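Local coordinates for uncharacterized protein Rv3272 (Mycobacterium tuberculosis, PDB 5YX6) that binds fatty acyl-CoAs of varying chain length, palmitoyl-CoA most tightly, and probably works in fatty acid metabolism as a homodimeric family III CoA transferase, at residues A[124-129]-A[187-192]; A[269-274]-A[293-298]; A[308-311]-A[317-320]. All coordinates share one frame; numbering follows the deposited sequence.

Contact 1 (A[124-129]-A[187-192]); sequences NLIYAR and LAALLH
I126, at the start of strand 126-131, meets A189 and L190 of helix 173-196 with both of its branches. The shorter branch, CG2, lies 3.7 Å from A189 CB, the methyl that points from the helix toward the strand. The longer branch ends at CD1, which sits 3.6 Å from L190 CD2 and also rests against the A189 carbonyl oxygen. A chi1 of -71° sets CG2 anti to the backbone N and CG1 anti to the carbonyl carbon, which spreads the two branches over neighbouring helix residues. L190 leaves the helix flank, and only its CD2 end swings back to I126, the two side chains crossing at about a right angle. The nearest CA atoms, those of I126 and A189, are 6.9 Å apart, a close approach consistent with the small alanine at this point. This is helix-on-sheet packing in the Rossmann-fold domain: strand 126-131 runs between strands 98-101 and 201-205 of a parallel sheet, and helix 173-196 lies against it. Next along the sheet, V98 touches L190, while R193, one turn beyond A189, also packs on I126. L190 also packs on L191 of the second subunit.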
ATOM      1  N   ASN A 124      20.319   8.805 -20.590  1.00 33.86           N
ATOM      2  CA  ASN A 124      19.657   9.418 -19.444  1.00 36.09           C
ATOM      3  C   ASN A 124      18.306   8.773 -19.137  1.00 33.21           C
ATOM      4  O   ASN A 124      17.592   9.204 -18.234  1.00 32.83           O
ATOM      5  CB  ASN A 124      19.477  10.925 -19.662  1.00 33.97           C
ATOM      6  CG  ASN A 124      20.780  11.701 -19.545  1.00 40.10           C
ATOM      7  OD1 ASN A 124      21.697  11.296 -18.830  1.00 44.47           O
ATOM      8  ND2 ASN A 124      20.856  12.832 -20.230  1.00 42.18           N
ATOM      9  N   LEU A 125      17.963   7.738 -19.892  1.00 32.76           N
ATOM     10  CA  LEU A 125      16.657   7.104 -19.763  1.00 33.15           C
ATOM     11  C   LEU A 125      16.548   6.168 -18.560  1.00 28.32           C
ATOM     12  O   LEU A 125      17.340   5.243 -18.386  1.00 29.92           O
ATOM     13  CB  LEU A 125      16.312   6.337 -21.037  1.00 32.88           C
ATOM     14  CG  LEU A 125      14.909   5.735 -21.030  1.00 34.33           C
ATOM     15  CD1 LEU A 125      13.875   6.842 -20.969  1.00 34.64           C
ATOM     16  CD2 LEU A 125      14.707   4.886 -22.261  1.00 35.89           C
ATOM     17  N   ILE A 126      15.543   6.430 -17.737  1.00 26.58           N
ATOM     18  CA  ILE A 126      15.190   5.555 -16.638  1.00 27.59           C
ATOM     19  C   ILE A 126      14.141   4.561 -17.130  1.00 27.07           C
ATOM     20  O   ILE A 126      13.180   4.936 -17.808  1.00 29.28           O
ATOM     21  CB  ILE A 126      14.690   6.374 -15.438  1.00 28.81           C
ATOM     22  CG1 ILE A 126      15.874   7.124 -14.830  1.00 25.91           C
ATOM     23  CG2 ILE A 126      14.019   5.488 -14.397  1.00 24.55           C
ATOM     24  CD1 ILE A 126      15.507   8.376 -14.115  1.00 28.50           C
ATOM     25  N   TYR A 127      14.365   3.285 -16.841  1.00 27.06           N
ATOM     26  CA  TYR A 127      13.501   2.214 -17.327  1.00 29.33           C
ATOM     27  C   TYR A 127      12.850   1.487 -16.154  1.00 27.93           C
ATOM     28  O   TYR A 127      13.545   0.926 -15.323  1.00 29.45           O
ATOM     29  CB  TYR A 127      14.317   1.237 -18.175  1.00 28.98           C
ATOM     30  CG  TYR A 127      13.525   0.415 -19.159  1.00 34.66           C
ATOM     31  CD1 TYR A 127      12.759  -0.667 -18.740  1.00 31.97           C
ATOM     32  CD2 TYR A 127      13.569   0.701 -20.517  1.00 34.85           C
ATOM     33  CE1 TYR A 127      12.045  -1.429 -19.648  1.00 34.23           C
ATOM     34  CE2 TYR A 127      12.860  -0.050 -21.429  1.00 32.53           C
ATOM     35  CZ  TYR A 127      12.102  -1.114 -20.993  1.00 40.03           C
ATOM     36  OH  TYR A 127      11.399  -1.865 -21.911  1.00 41.14           O
ATOM     37  N   ALA A 128      11.524   1.504 -16.077  1.00 27.53           N
ATOM     38  CA  ALA A 128      10.830   0.926 -14.930  1.00 29.21           C
ATOM     39  C   ALA A 128       9.873  -0.207 -15.314  1.00 31.65           C
ATOM     40  O   ALA A 128       9.011  -0.024 -16.167  1.00 32.29           O
ATOM     41  CB  ALA A 128      10.078   2.025 -14.171  1.00 24.62           C
ATOM     42  N   ARG A 129      10.027  -1.367 -14.676  1.00 30.80           N
ATOM     43  CA  ARG A 129       9.215  -2.552 -14.977  1.00 30.16           C
ATOM     44  C   ARG A 129       8.341  -3.005 -13.806  1.00 33.50           C
ATOM     45  O   ARG A 129       8.831  -3.233 -12.698  1.00 32.52           O
ATOM     46  CB  ARG A 129      10.112  -3.705 -15.421  1.00 33.01           C
ATOM     47  CG  ARG A 129      11.274  -3.237 -16.276  1.00 30.70           C
ATOM     48  CD  ARG A 129      12.016  -4.376 -16.936  1.00 31.64           C
ATOM     49  NE  ARG A 129      11.249  -4.977 -18.020  1.00 38.23           N
ATOM     50  CZ  ARG A 129      11.768  -5.795 -18.924  1.00 39.59           C
ATOM     51  NH1 ARG A 129      11.003  -6.298 -19.884  1.00 46.03           N
ATOM     52  NH2 ARG A 129      13.060  -6.094 -18.876  1.00 39.00           N
ATOM     53  N   LEU A 187      10.716   7.892  -8.598  1.00 27.70           N
ATOM     54  CA  LEU A 187      11.188   9.111  -7.952  1.00 23.44           C
ATOM     55  C   LEU A 187      12.629   8.957  -7.460  1.00 27.92           C
ATOM     56  O   LEU A 187      13.466   9.850  -7.659  1.00 29.52           O
ATOM     57  CB  LEU A 187      10.270   9.474  -6.795  1.00 26.17           C
ATOM     58  CG  LEU A 187       9.150  10.504  -6.964  1.00 31.25           C
ATOM     59  CD1 LEU A 187       8.932  10.919  -8.404  1.00 23.81           C
ATOM     60  CD2 LEU A 187       7.848  10.002  -6.326  1.00 25.59           C
ATOM     61  N   ALA A 188      12.921   7.815  -6.843  1.00 23.69           N
ATOM     62  CA  ALA A 188      14.275   7.526  -6.389  1.00 26.23           C
ATOM     63  C   ALA A 188      15.241   7.546  -7.570  1.00 29.60           C
ATOM     64  O   ALA A 188      16.316   8.145  -7.495  1.00 28.72           O
ATOM     65  CB  ALA A 188      14.329   6.184  -5.671  1.00 25.47           C
ATOM     66  N   ALA A 189      14.835   6.918  -8.670  1.00 25.82           N
ATOM     67  CA  ALA A 189      15.663   6.875  -9.870  1.00 27.47           C
ATOM     68  C   ALA A 189      15.923   8.272 -10.448  1.00 27.71           C
ATOM     69  O   ALA A 189      17.034   8.575 -10.855  1.00 25.24           O
ATOM     70  CB  ALA A 189      15.017   5.986 -10.915  1.00 22.38           C
ATOM     71  N   LEU A 190      14.893   9.110 -10.486  1.00 27.82           N
ATOM     72  CA  LEU A 190      15.027  10.478 -10.968  1.00 28.32           C
ATOM     73  C   LEU A 190      16.015  11.276 -10.113  1.00 28.82           C
ATOM     74  O   LEU A 190      16.753  12.118 -10.619  1.00 28.49           O
ATOM     75  CB  LEU A 190      13.666  11.171 -10.983  1.00 23.51           C
ATOM     76  CG  LEU A 190      12.723  10.712 -12.094  1.00 28.36           C
ATOM     77  CD1 LEU A 190      11.335  11.293 -11.861  1.00 26.79           C
ATOM     78  CD2 LEU A 190      13.256  11.092 -13.481  1.00 30.57           C
ATOM     79  N   LEU A 191      16.008  11.007  -8.812  1.00 28.26           N
ATOM     80  CA  LEU A 191      16.906  11.672  -7.877  1.00 30.39           C
ATOM     81  C   LEU A 191      18.321  11.154  -8.064  1.00 32.94           C
ATOM     82  O   LEU A 191      19.279  11.923  -8.051  1.00 32.94           O
ATOM     83  CB  LEU A 191      16.446  11.429  -6.449  1.00 22.17           C
ATOM     84  CG  LEU A 191      16.805  12.347  -5.286  1.00 33.56           C
ATOM     85  CD1 LEU A 191      16.760  13.833  -5.631  1.00 28.58           C
ATOM     86  CD2 LEU A 191      15.841  12.023  -4.152  1.00 31.16           C
ATOM     87  N   HIS A 192      18.433   9.846  -8.272  1.00 30.24           N
ATOM     88  CA  HIS A 192      19.721   9.199  -8.497  1.00 33.16           C
ATOM     89  C   HIS A 192      20.380   9.849  -9.702  1.00 29.53           C
ATOM     90  O   HIS A 192      21.558  10.193  -9.674  1.00 32.30           O
ATOM     91  CB  HIS A 192      19.533   7.691  -8.724  1.00 32.58           C
ATOM     92  CG  HIS A 192      20.767   6.866  -8.530  1.00 29.21           C
ATOM     93  ND1 HIS A 192      21.788   7.225  -7.672  1.00 31.33           N
ATOM     94  CD2 HIS A 192      21.143   5.686  -9.079  1.00 29.70           C
ATOM     95  CE1 HIS A 192      22.732   6.304  -7.703  1.00 28.62           C
ATOM     96  NE2 HIS A 192      22.365   5.357  -8.551  1.00 28.19           N
TER

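Contact 2 (A[269-274]-A[293-298]); sequences KHWQKL and RSRSIN
The guanidinium of R295 is gripped by three backbone carbonyls: NE donates to Q249 O, NH1 to F289 O and NH2 to Y266 O. With these bonds fixing its rotation, the group lies flat over one face of the W271 indole, planes 25° apart and centres 3.6 Å apart. The positive charge is over the five-membered ring, as R295 CZ lies 3.6 Å from that ring's centroid and 14° off the normal, which meets the geometry of a cation-pi contact. NH1 is displaced toward the ring's rim and comes within 3.0 Å of W271 CD1. Its approach to W271 NE1 is a meeting of two donors and therefore belongs to the stack, not to hydrogen bonding. The aliphatic part of the arginine takes the other half of the indole: CD stands 3.7 Å from the centroid of the six-membered ring, almost on its normal, in a CH-pi contact. A bend at chi3 (-81°) lets CD and the guanidinium lie over the two rings in turn. W271 and R295 run past each other in opposite directions, and their long side chains bridge backbones whose nearest CA atoms, in these same residues, are 10.3 Å apart. Because the pair is buried, the carbonyls and the pi face probably share in stabilising the arginine's charge. The contact joins helix 268-277 to helix 292-297; L302 of helix 299-310 touches both side chains, and P250 and F289 pack on the tryptophan from flanking loops.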
ATOM      1  N   LYS A 269      -2.484   3.251  30.836  1.00 42.13           N
ATOM      2  CA  LYS A 269      -3.288   4.457  31.050  1.00 40.18           C
ATOM      3  C   LYS A 269      -4.626   4.377  30.314  1.00 35.91           C
ATOM      4  O   LYS A 269      -5.648   4.829  30.820  1.00 36.60           O
ATOM      5  CB  LYS A 269      -2.528   5.710  30.602  1.00 41.60           C
ATOM      6  N   HIS A 270      -4.617   3.810  29.112  1.00 35.64           N
ATOM      7  CA  HIS A 270      -5.843   3.701  28.321  1.00 36.19           C
ATOM      8  C   HIS A 270      -6.774   2.610  28.844  1.00 34.55           C
ATOM      9  O   HIS A 270      -7.986   2.805  28.956  1.00 29.61           O
ATOM     10  CB  HIS A 270      -5.493   3.420  26.869  1.00 40.29           C
ATOM     11  CG  HIS A 270      -4.782   4.547  26.198  1.00 42.30           C
ATOM     12  ND1 HIS A 270      -4.213   4.428  24.950  1.00 42.04           N
ATOM     13  CD2 HIS A 270      -4.565   5.823  26.594  1.00 48.02           C
ATOM     14  CE1 HIS A 270      -3.665   5.580  24.608  1.00 48.06           C
ATOM     15  NE2 HIS A 270      -3.862   6.443  25.590  1.00 50.60           N
ATOM     16  N   TRP A 271      -6.187   1.465  29.171  1.00 33.02           N
ATOM     17  CA  TRP A 271      -6.921   0.351  29.743  1.00 36.87           C
ATOM     18  C   TRP A 271      -7.658   0.745  31.036  1.00 38.38           C
ATOM     19  O   TRP A 271      -8.853   0.470  31.185  1.00 35.77           O
ATOM     20  CB  TRP A 271      -5.958  -0.809  30.013  1.00 37.13           C
ATOM     21  CG  TRP A 271      -6.496  -1.827  30.958  1.00 38.76           C
ATOM     22  CD1 TRP A 271      -6.050  -2.086  32.222  1.00 40.38           C
ATOM     23  CD2 TRP A 271      -7.562  -2.751  30.710  1.00 43.01           C
ATOM     24  NE1 TRP A 271      -6.786  -3.098  32.786  1.00 45.66           N
ATOM     25  CE2 TRP A 271      -7.717  -3.531  31.876  1.00 45.53           C
ATOM     26  CE3 TRP A 271      -8.409  -2.987  29.621  1.00 37.54           C
ATOM     27  CZ2 TRP A 271      -8.682  -4.532  31.984  1.00 43.96           C
ATOM     28  CZ3 TRP A 271      -9.365  -3.984  29.728  1.00 39.32           C
ATOM     29  CH2 TRP A 271      -9.497  -4.740  30.905  1.00 41.57           C
ATOM     30  N   GLN A 272      -6.954   1.414  31.949  1.00 36.45           N
ATOM     31  CA  GLN A 272      -7.561   1.825  33.212  1.00 39.77           C
ATOM     32  C   GLN A 272      -8.695   2.786  32.917  1.00 35.41           C
ATOM     33  O   GLN A 272      -9.826   2.599  33.362  1.00 33.06           O
ATOM     34  CB  GLN A 272      -6.519   2.457  34.143  1.00 36.76           C
ATOM     35  CG  GLN A 272      -5.487   1.453  34.659  1.00 41.12           C
ATOM     36  CD  GLN A 272      -4.209   2.094  35.198  1.00 56.11           C
ATOM     37  OE1 GLN A 272      -4.142   3.307  35.425  1.00 51.07           O
ATOM     38  NE2 GLN A 272      -3.177   1.271  35.381  1.00 57.31           N
ATOM     39  N   LYS A 273      -8.387   3.775  32.093  1.00 34.31           N
ATOM     40  CA  LYS A 273      -9.367   4.750  31.647  1.00 35.30           C
ATOM     41  C   LYS A 273     -10.630   4.040  31.120  1.00 36.42           C
ATOM     42  O   LYS A 273     -11.758   4.373  31.517  1.00 34.48           O
ATOM     43  CB  LYS A 273      -8.729   5.610  30.560  1.00 31.73           C
ATOM     44  CG  LYS A 273      -8.823   7.106  30.708  1.00 37.93           C
ATOM     45  CD  LYS A 273      -8.070   7.730  29.532  1.00 42.02           C
ATOM     46  CE  LYS A 273      -7.957   9.229  29.623  1.00 43.11           C
ATOM     47  NZ  LYS A 273      -7.117   9.744  28.508  1.00 53.38           N
ATOM     48  N   LEU A 274     -10.426   3.045  30.253  1.00 31.88           N
ATOM     49  CA  LEU A 274     -11.523   2.285  29.663  1.00 29.16           C
ATOM     50  C   LEU A 274     -12.405   1.612  30.722  1.00 30.08           C
ATOM     51  O   LEU A 274     -13.624   1.778  30.719  1.00 30.11           O
ATOM     52  CB  LEU A 274     -10.977   1.240  28.691  1.00 30.06           C
ATOM     53  CG  LEU A 274     -12.030   0.328  28.063  1.00 26.01           C
ATOM     54  CD1 LEU A 274     -12.924   1.146  27.154  1.00 31.00           C
ATOM     55  CD2 LEU A 274     -11.390  -0.810  27.288  1.00 25.58           C
ATOM     56  N   ARG A 293      -0.031  -8.901  29.777  1.00 64.19           N
ATOM     57  CA  ARG A 293       0.233 -10.268  29.339  1.00 62.77           C
ATOM     58  C   ARG A 293      -0.944 -11.159  29.719  1.00 62.56           C
ATOM     59  O   ARG A 293      -1.307 -12.075  28.978  1.00 64.79           O
ATOM     60  CB  ARG A 293       1.529 -10.802  29.956  1.00 56.27           C
ATOM     61  N   SER A 294      -1.552 -10.867  30.867  1.00 64.34           N
ATOM     62  CA  SER A 294      -2.735 -11.590  31.323  1.00 61.51           C
ATOM     63  C   SER A 294      -3.891 -11.339  30.370  1.00 60.41           C
ATOM     64  O   SER A 294      -4.683 -12.236  30.090  1.00 60.66           O
ATOM     65  CB  SER A 294      -3.117 -11.179  32.742  1.00 56.44           C
ATOM     66  OG  SER A 294      -2.054 -11.427  33.641  1.00 64.84           O
ATOM     67  N   ARG A 295      -3.987 -10.107  29.883  1.00 59.01           N
ATOM     68  CA  ARG A 295      -5.037  -9.745  28.944  1.00 55.31           C
ATOM     69  C   ARG A 295      -4.911 -10.560  27.660  1.00 59.95           C
ATOM     70  O   ARG A 295      -5.916 -10.918  27.055  1.00 60.92           O
ATOM     71  CB  ARG A 295      -5.011  -8.242  28.638  1.00 55.87           C
ATOM     72  CG  ARG A 295      -5.403  -7.369  29.824  1.00 52.89           C
ATOM     73  CD  ARG A 295      -5.907  -5.997  29.388  1.00 46.87           C
ATOM     74  NE  ARG A 295      -4.838  -5.044  29.083  1.00 48.77           N
ATOM     75  CZ  ARG A 295      -4.174  -4.346  30.004  1.00 50.68           C
ATOM     76  NH1 ARG A 295      -4.457  -4.503  31.294  1.00 47.80           N
ATOM     77  NH2 ARG A 295      -3.224  -3.494  29.639  1.00 48.79           N
ATOM     78  N   SER A 296      -3.684 -10.842  27.233  1.00 60.77           N
ATOM     79  CA  SER A 296      -3.481 -11.644  26.031  1.00 59.36           C
ATOM     80  C   SER A 296      -3.829 -13.118  26.262  1.00 62.83           C
ATOM     81  O   SER A 296      -4.547 -13.717  25.463  1.00 62.17           O
ATOM     82  CB  SER A 296      -2.042 -11.516  25.535  1.00 61.61           C
ATOM     83  OG  SER A 296      -1.778 -10.198  25.081  1.00 63.65           O
ATOM     84  N   ILE A 297      -3.340 -13.693  27.360  1.00 62.10           N
ATOM     85  CA  ILE A 297      -3.621 -15.093  27.676  1.00 58.19           C
ATOM     86  C   ILE A 297      -5.113 -15.306  27.908  1.00 61.70           C
ATOM     87  O   ILE A 297      -5.694 -16.265  27.402  1.00 65.56           O
ATOM     88  CB  ILE A 297      -2.835 -15.576  28.909  1.00 54.46           C
ATOM     89  N   ASN A 298      -5.732 -14.410  28.672  1.00 60.15           N
ATOM     90  CA  ASN A 298      -7.151 -14.527  29.003  1.00 57.29           C
ATOM     91  C   ASN A 298      -7.994 -13.631  28.103  1.00 55.18           C
ATOM     92  O   ASN A 298      -8.966 -13.019  28.550  1.00 51.85           O
ATOM     93  CB  ASN A 298      -7.395 -14.175  30.471  1.00 58.53           C
ATOM     94  CG  ASN A 298      -6.504 -14.959  31.414  1.00 59.60           C
ATOM     95  OD1 ASN A 298      -6.294 -16.157  31.232  1.00 66.51           O
ATOM     96  ND2 ASN A 298      -5.955 -14.280  32.415  1.00 58.23           N
TER

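Contact 3 (A[308-311]-A[317-320]); sequences LALA and EWVQ
L310 and W318 join segment 308-311, on helix 299-310, to helix 315-324 by one hydrogen bond and one CH-pi contact, both made by the indole. In the polar part, W318 NE1 donates to L310 O over 2.7 Å. The bond is moderately bent, with an N-H...O angle of 150°, and the donor reaches the carbonyl from one side, at 119° to C=O and tilted out of the carbonyl plane. In the apolar part, the same leucine reaches over the ring: L310 CD2 lies 3.7 Å from the centroid of the five-membered ring and 8° off its normal. With CG anti to the carbonyl carbon, the side chain, which sets out along the helix flank, brings CD2 back above the indole. L310 therefore holds W318 twice, by its oxygen, tilted out of the ring plane at the NE1 side, and by a methyl over the face. A van der Waals contact completes the set, A309 O approaching W318 CZ2 at 3.7 Å. Helices 299-310 and 315-324 are consecutive, so the contact closes a short turn between them; K313 in the turn makes a cation-pi contact with W318, I261 of strand 260-264 packs on the indole, and I278, just after helix 268-277, touches A309 and L310.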
ATOM      1  N   LEU A 308     -20.446  -7.515  28.098  1.00 33.62           N
ATOM      2  CA  LEU A 308     -21.449  -7.378  29.164  1.00 35.72           C
ATOM      3  C   LEU A 308     -21.624  -5.911  29.548  1.00 34.24           C
ATOM      4  O   LEU A 308     -22.742  -5.419  29.667  1.00 33.06           O
ATOM      5  CB  LEU A 308     -21.071  -8.206  30.395  1.00 35.99           C
ATOM      6  CG  LEU A 308     -21.328  -9.715  30.264  1.00 39.92           C
ATOM      7  CD1 LEU A 308     -20.797 -10.474  31.471  1.00 46.65           C
ATOM      8  CD2 LEU A 308     -22.803 -10.020  30.042  1.00 36.93           C
ATOM      9  N   ALA A 309     -20.509  -5.197  29.675  1.00 36.93           N
ATOM     10  CA  ALA A 309     -20.553  -3.788  30.060  1.00 34.09           C
ATOM     11  C   ALA A 309     -20.992  -2.875  28.919  1.00 36.80           C
ATOM     12  O   ALA A 309     -21.733  -1.915  29.144  1.00 34.33           O
ATOM     13  CB  ALA A 309     -19.191  -3.346  30.585  1.00 32.42           C
ATOM     14  N   LEU A 310     -20.550  -3.174  27.697  1.00 35.09           N
ATOM     15  CA  LEU A 310     -20.867  -2.325  26.546  1.00 34.62           C
ATOM     16  C   LEU A 310     -22.329  -2.404  26.123  1.00 36.25           C
ATOM     17  O   LEU A 310     -22.803  -1.587  25.332  1.00 36.47           O
ATOM     18  CB  LEU A 310     -19.960  -2.673  25.366  1.00 37.50           C
ATOM     19  CG  LEU A 310     -18.495  -2.320  25.604  1.00 40.07           C
ATOM     20  CD1 LEU A 310     -17.610  -3.009  24.596  1.00 35.52           C
ATOM     21  CD2 LEU A 310     -18.316  -0.813  25.560  1.00 35.65           C
ATOM     22  N   ALA A 311     -23.045  -3.383  26.662  1.00 39.74           N
ATOM     23  CA  ALA A 311     -24.457  -3.576  26.341  1.00 38.55           C
ATOM     24  C   ALA A 311     -25.359  -2.400  26.748  1.00 39.99           C
ATOM     25  O   ALA A 311     -26.477  -2.294  26.246  1.00 41.62           O
ATOM     26  CB  ALA A 311     -24.957  -4.859  26.979  1.00 33.64           C
ATOM     27  N   GLU A 317     -22.934   6.016  20.853  1.00 37.03           N
ATOM     28  CA  GLU A 317     -22.804   6.643  22.167  1.00 39.02           C
ATOM     29  C   GLU A 317     -21.454   6.325  22.804  1.00 33.74           C
ATOM     30  O   GLU A 317     -20.810   7.207  23.366  1.00 34.88           O
ATOM     31  CB  GLU A 317     -23.940   6.206  23.087  1.00 36.18           C
ATOM     32  CG  GLU A 317     -25.286   6.791  22.701  1.00 44.31           C
ATOM     33  CD  GLU A 317     -26.464   6.052  23.347  1.00 59.75           C
ATOM     34  OE1 GLU A 317     -26.262   4.935  23.893  1.00 52.19           O
ATOM     35  OE2 GLU A 317     -27.595   6.590  23.299  1.00 61.57           O
ATOM     36  N   TRP A 318     -21.027   5.070  22.728  1.00 33.19           N
ATOM     37  CA  TRP A 318     -19.728   4.701  23.275  1.00 32.29           C
ATOM     38  C   TRP A 318     -18.581   5.402  22.532  1.00 36.26           C
ATOM     39  O   TRP A 318     -17.584   5.792  23.156  1.00 33.57           O
ATOM     40  CB  TRP A 318     -19.516   3.193  23.223  1.00 32.01           C
ATOM     41  CG  TRP A 318     -20.286   2.402  24.231  1.00 39.66           C
ATOM     42  CD1 TRP A 318     -21.205   1.423  23.976  1.00 35.61           C
ATOM     43  CD2 TRP A 318     -20.191   2.500  25.657  1.00 41.91           C
ATOM     44  NE1 TRP A 318     -21.692   0.913  25.152  1.00 39.33           N
ATOM     45  CE2 TRP A 318     -21.088   1.555  26.199  1.00 38.40           C
ATOM     46  CE3 TRP A 318     -19.437   3.294  26.528  1.00 36.06           C
ATOM     47  CZ2 TRP A 318     -21.246   1.380  27.572  1.00 39.99           C
ATOM     48  CZ3 TRP A 318     -19.600   3.120  27.894  1.00 38.50           C
ATOM     49  CH2 TRP A 318     -20.497   2.174  28.402  1.00 36.41           C
ATOM     50  N   VAL A 319     -18.723   5.566  21.213  1.00 28.73           N
ATOM     51  CA  VAL A 319     -17.682   6.218  20.428  1.00 32.98           C
ATOM     52  C   VAL A 319     -17.516   7.669  20.881  1.00 34.38           C
ATOM     53  O   VAL A 319     -16.403   8.131  21.144  1.00 34.17           O
ATOM     54  CB  VAL A 319     -17.990   6.198  18.911  1.00 34.28           C
ATOM     55  CG1 VAL A 319     -17.168   7.267  18.196  1.00 35.52           C
ATOM     56  CG2 VAL A 319     -17.731   4.814  18.314  1.00 29.27           C
ATOM     57  N   GLN A 320     -18.639   8.372  20.973  1.00 32.42           N
ATOM     58  CA  GLN A 320     -18.673   9.732  21.478  1.00 33.02           C
ATOM     59  C   GLN A 320     -18.019   9.850  22.863  1.00 36.28           C
ATOM     60  O   GLN A 320     -17.263  10.783  23.118  1.00 37.04           O
ATOM     61  CB  GLN A 320     -20.113  10.229  21.521  1.00 38.37           C
ATOM     62  CG  GLN A 320     -20.266  11.644  22.041  1.00 47.10           C
ATOM     63  CD  GLN A 320     -21.555  12.290  21.568  1.00 66.02           C
ATOM     64  OE1 GLN A 320     -22.340  11.675  20.835  1.00 68.71           O
ATOM     65  NE2 GLN A 320     -21.780  13.537  21.978  1.00 62.26           N
TER

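How the contacts relate
From the N terminus, contact 1 comes first, with 57 residues between its two segments, and ties strand 126-131 to helix 173-196 in the Rossmann-fold domain. Contact 2 then closes a loop whose segments are 18 residues apart, and contact 3 one of only five. The three follow in series, none enclosing or crossing another. Contacts 2 and 3 both join helices within 268-324, a region distant from contact 1 and its parallel sheet and consistent with the small domain. Their centres are about 17 Å apart and their nearest atoms about 6 Å, and helix 292-297 is followed after one residue by helix 299-310. The centre of contact 1 is about 48 Å from that of contact 2 and 52 Å from that of contact 3.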